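Long-range contact in histidine-containing phosphotransfer protein (Zea mays, PDB 1WN0), which probably relays phosphoryl groups from cytokinin sensor histidine kinases to response regulators in the multistep His-to-Asp phosphorelay of maize: residues Y78-K83 with Q100-C105. Numbering follows the deposited sequence.
Sequences YVHQLK and QFRQLC
Val79 turns one methyl to the Phe101 ring and the other to both that ring and the Arg102 guanidinium. Its CG2 sits over the middle of the Phe101 ring, 3.6 Å from the centroid and 13° off the ring normal, a CH-pi contact. CG1, anti to the backbone N, lies beside Phe101 CD1 and also over one face of the Arg102 guanidinium, 4.0 Å from Arg102 CZ. The ring, buried, also rests on Cys113 and Ala116 of helix 110-138, so an alanine in place of Phe101 would probably leave a gap between Val79 and helix 110-138, with Val79 CG2 lacking its aromatic face. Helices 72-88 and 101-106 run antiparallel here, the axes of the two short segments pointing in opposite directions at 179°, and belong to the four-helix bundle of this HPt domain. His80, the predicted phosphohistidine, is exposed and carries no phosphate in this structure. Its CB meets Arg102 NH1 at 3.7 Å, in the guanidinium plane. The same nitrogen lies near the edge of the imidazole, 4.3 Å from His80 ND1, too long for a hydrogen bond. Arg102 gets there by bending at chi2 (6°) and chi3, which folds its chain back toward helix 72-88; NH1 has a long, weak ion pair with Asp76. One turn beyond Val79, Lys83 sends an extended chain across that of Arg102 at about a right angle, with Lys83 CD 3.5 Å from Arg102 NH2. Lys83 NZ, a like charge, ends 5.3 Å from Arg102 NH2, not in contact.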
ATOM      1  N   TYR A  78       6.229 -11.973  -1.821  1.00 32.80           N
ATOM      2  CA  TYR A  78       4.928 -11.226  -1.882  1.00 32.98           C
ATOM      3  C   TYR A  78       5.055  -9.885  -1.232  1.00 30.90           C
ATOM      4  O   TYR A  78       4.669  -8.856  -1.787  1.00 30.67           O
ATOM      5  CB  TYR A  78       3.688 -12.010  -1.373  1.00 37.99           C
ATOM      6  CG  TYR A  78       3.085 -12.971  -2.350  1.00 38.16           C
ATOM      7  CD1 TYR A  78       2.537 -12.520  -3.517  1.00 52.93           C
ATOM      8  CD2 TYR A  78       3.020 -14.327  -2.081  1.00 48.83           C
ATOM      9  CE1 TYR A  78       1.978 -13.411  -4.454  1.00 55.85           C
ATOM     10  CE2 TYR A  78       2.525 -15.212  -2.992  1.00 50.48           C
ATOM     11  CZ  TYR A  78       2.023 -14.757  -4.182  1.00 53.87           C
ATOM     12  OH  TYR A  78       1.542 -15.573  -5.125  1.00 54.05           O
ATOM     13  N   VAL A  79       5.728  -9.832  -0.088  1.00 30.39           N
ATOM     14  CA  VAL A  79       5.961  -8.533   0.543  1.00 30.74           C
ATOM     15  C   VAL A  79       6.750  -7.636  -0.307  1.00 30.39           C
ATOM     16  O   VAL A  79       6.484  -6.407  -0.330  1.00 30.30           O
ATOM     17  CB  VAL A  79       6.646  -8.661   1.979  1.00 32.45           C
ATOM     18  CG1 VAL A  79       7.057  -7.362   2.640  1.00 32.95           C
ATOM     19  CG2 VAL A  79       5.710  -9.333   2.936  1.00 37.78           C
ATOM     20  N   HIS A  80       7.803  -8.152  -0.897  1.00 30.32           N
ATOM     21  CA  HIS A  80       8.610  -7.355  -1.820  1.00 34.48           C
ATOM     22  C   HIS A  80       7.782  -6.683  -2.966  1.00 34.74           C
ATOM     23  O   HIS A  80       7.897  -5.469  -3.180  1.00 34.34           O
ATOM     24  CB  HIS A  80       9.841  -8.201  -2.407  1.00 37.45           C
ATOM     25  CG  HIS A  80      10.726  -7.415  -3.329  1.00 44.18           C
ATOM     26  ND1 HIS A  80      11.579  -6.417  -2.870  1.00 52.88           N
ATOM     27  CD2 HIS A  80      10.877  -7.453  -4.695  1.00 50.03           C
ATOM     28  CE1 HIS A  80      12.182  -5.850  -3.914  1.00 50.86           C
ATOM     29  NE2 HIS A  80      11.782  -6.465  -5.027  1.00 51.46           N
ATOM     30  N   GLN A  81       6.824  -7.424  -3.547  1.00 34.48           N
ATOM     31  CA  GLN A  81       5.832  -6.847  -4.433  1.00 33.68           C
ATOM     32  C   GLN A  81       4.966  -5.820  -3.771  1.00 33.51           C
ATOM     33  O   GLN A  81       4.596  -4.833  -4.429  1.00 30.91           O
ATOM     34  CB  GLN A  81       4.913  -7.886  -5.053  1.00 35.54           C
ATOM     35  CG  GLN A  81       5.630  -9.140  -5.733  1.00 39.51           C
ATOM     36  CD  GLN A  81       4.585 -10.252  -6.202  1.00 53.70           C
ATOM     37  OE1 GLN A  81       3.394  -9.957  -6.412  1.00 59.35           O
ATOM     38  NE2 GLN A  81       5.055 -11.530  -6.347  1.00 58.99           N
ATOM     39  N   LEU A  82       4.550  -6.051  -2.517  1.00 32.52           N
ATOM     40  CA  LEU A  82       3.696  -5.062  -1.874  1.00 31.34           C
ATOM     41  C   LEU A  82       4.469  -3.783  -1.636  1.00 31.87           C
ATOM     42  O   LEU A  82       3.888  -2.644  -1.727  1.00 32.19           O
ATOM     43  CB  LEU A  82       3.100  -5.608  -0.563  1.00 31.47           C
ATOM     44  CG  LEU A  82       2.300  -4.714   0.329  1.00 31.23           C
ATOM     45  CD1 LEU A  82       1.197  -4.109  -0.484  1.00 38.98           C
ATOM     46  CD2 LEU A  82       1.727  -5.431   1.400  1.00 30.84           C
ATOM     47  N   LYS A  83       5.755  -3.949  -1.287  1.00 31.75           N
ATOM     48  CA  LYS A  83       6.660  -2.801  -1.110  1.00 34.00           C
ATOM     49  C   LYS A  83       6.758  -1.949  -2.376  1.00 34.54           C
ATOM     50  O   LYS A  83       6.523  -0.670  -2.303  1.00 35.78           O
ATOM     51  CB  LYS A  83       8.001  -3.288  -0.714  1.00 35.63           C
ATOM     52  CG  LYS A  83       9.049  -2.265  -0.444  1.00 41.89           C
ATOM     53  CD  LYS A  83      10.505  -2.758  -0.490  1.00 47.46           C
ATOM     54  CE  LYS A  83      11.391  -1.483  -0.920  1.00 56.68           C
ATOM     55  NZ  LYS A  83      12.906  -1.543  -0.680  1.00 59.26           N
ATOM     56  N   GLN A 100       9.777  -4.350   7.444  1.00 35.54           N
ATOM     57  CA  GLN A 100      10.042  -5.085   8.709  1.00 35.23           C
ATOM     58  C   GLN A 100       9.858  -6.549   8.596  1.00 37.07           C
ATOM     59  O   GLN A 100      10.066  -7.278   9.580  1.00 34.65           O
ATOM     60  CB  GLN A 100       9.129  -4.553   9.823  1.00 34.87           C
ATOM     61  CG  GLN A 100       9.006  -2.987   9.708  1.00 36.40           C
ATOM     62  CD  GLN A 100      10.366  -2.241   9.563  1.00 37.12           C
ATOM     63  OE1 GLN A 100      11.264  -2.599  10.267  1.00 38.52           O
ATOM     64  NE2 GLN A 100      10.484  -1.138   8.698  1.00 38.71           N
ATOM     65  N   PHE A 101       9.409  -7.021   7.421  1.00 39.91           N
ATOM     66  CA  PHE A 101       9.187  -8.492   7.199  1.00 40.60           C
ATOM     67  C   PHE A 101      10.500  -9.222   7.019  1.00 42.86           C
ATOM     68  O   PHE A 101      10.591 -10.463   7.119  1.00 42.72           O
ATOM     69  CB  PHE A 101       8.313  -8.705   5.943  1.00 40.45           C
ATOM     70  CG  PHE A 101       6.818  -8.722   6.217  1.00 35.84           C
ATOM     71  CD1 PHE A 101       6.111  -7.569   6.245  1.00 36.35           C
ATOM     72  CD2 PHE A 101       6.135  -9.911   6.468  1.00 31.07           C
ATOM     73  CE1 PHE A 101       4.728  -7.589   6.429  1.00 34.29           C
ATOM     74  CE2 PHE A 101       4.847  -9.923   6.673  1.00 30.91           C
ATOM     75  CZ  PHE A 101       4.119  -8.746   6.643  1.00 33.57           C
ATOM     76  N   ARG A 102      11.532  -8.470   6.699  1.00 43.91           N
ATOM     77  CA  ARG A 102      12.778  -9.145   6.375  1.00 47.30           C
ATOM     78  C   ARG A 102      13.341  -9.856   7.545  1.00 43.20           C
ATOM     79  O   ARG A 102      13.670 -11.046   7.476  1.00 45.70           O
ATOM     80  CB  ARG A 102      13.854  -8.189   5.826  1.00 48.22           C
ATOM     81  CG  ARG A 102      13.415  -7.690   4.370  1.00 61.16           C
ATOM     82  CD  ARG A 102      11.916  -8.113   3.790  1.00 64.81           C
ATOM     83  NE  ARG A 102      11.286  -6.947   3.130  1.00 67.64           N
ATOM     84  CZ  ARG A 102      10.920  -6.896   1.843  1.00 72.45           C
ATOM     85  NH1 ARG A 102      11.013  -7.995   1.055  1.00 72.77           N
ATOM     86  NH2 ARG A 102      10.449  -5.737   1.364  1.00 71.34           N
ATOM     87  N   GLN A 103      13.441  -9.170   8.640  1.00 38.72           N
ATOM     88  CA  GLN A 103      14.003  -9.885   9.731  1.00 38.17           C
ATOM     89  C   GLN A 103      12.988 -11.027  10.083  1.00 35.21           C
ATOM     90  O   GLN A 103      13.375 -12.049  10.460  1.00 33.84           O
ATOM     91  CB  GLN A 103      14.419  -8.917  10.876  1.00 35.75           C
ATOM     92  CG  GLN A 103      15.025  -9.643  12.123  1.00 35.74           C
ATOM     93  CD  GLN A 103      16.335 -10.324  11.786  1.00 31.68           C
ATOM     94  OE1 GLN A 103      16.944  -9.953  10.762  1.00 33.97           O
ATOM     95  NE2 GLN A 103      16.736 -11.387  12.574  1.00 32.52           N
ATOM     96  N   LEU A 104      11.678 -10.770   9.945  1.00 34.23           N
ATOM     97  CA  LEU A 104      10.695 -11.714  10.352  1.00 34.47           C
ATOM     98  C   LEU A 104      10.757 -13.015   9.568  1.00 34.99           C
ATOM     99  O   LEU A 104      10.618 -14.099  10.130  1.00 26.97           O
ATOM    100  CB  LEU A 104       9.314 -11.117  10.231  1.00 35.40           C
ATOM    101  CG  LEU A 104       9.098  -9.857  11.182  1.00 35.16           C
ATOM    102  CD1 LEU A 104       7.787  -9.338  10.772  1.00 37.99           C
ATOM    103  CD2 LEU A 104       9.036 -10.113  12.600  1.00 29.00           C
ATOM    104  N   CYS A 105      10.929 -12.870   8.270  1.00 36.29           N
ATOM    105  CA  CYS A 105      11.098 -13.992   7.394  1.00 37.58           C
ATOM    106  C   CYS A 105      12.439 -14.639   7.593  1.00 40.35           C
ATOM    107  O   CYS A 105      12.523 -15.885   7.615  1.00 40.31           O
ATOM    108  CB  CYS A 105      11.036 -13.542   5.977  1.00 39.41           C
ATOM    109  SG  CYS A 105       9.356 -13.232   5.475  1.00 36.34           S
TER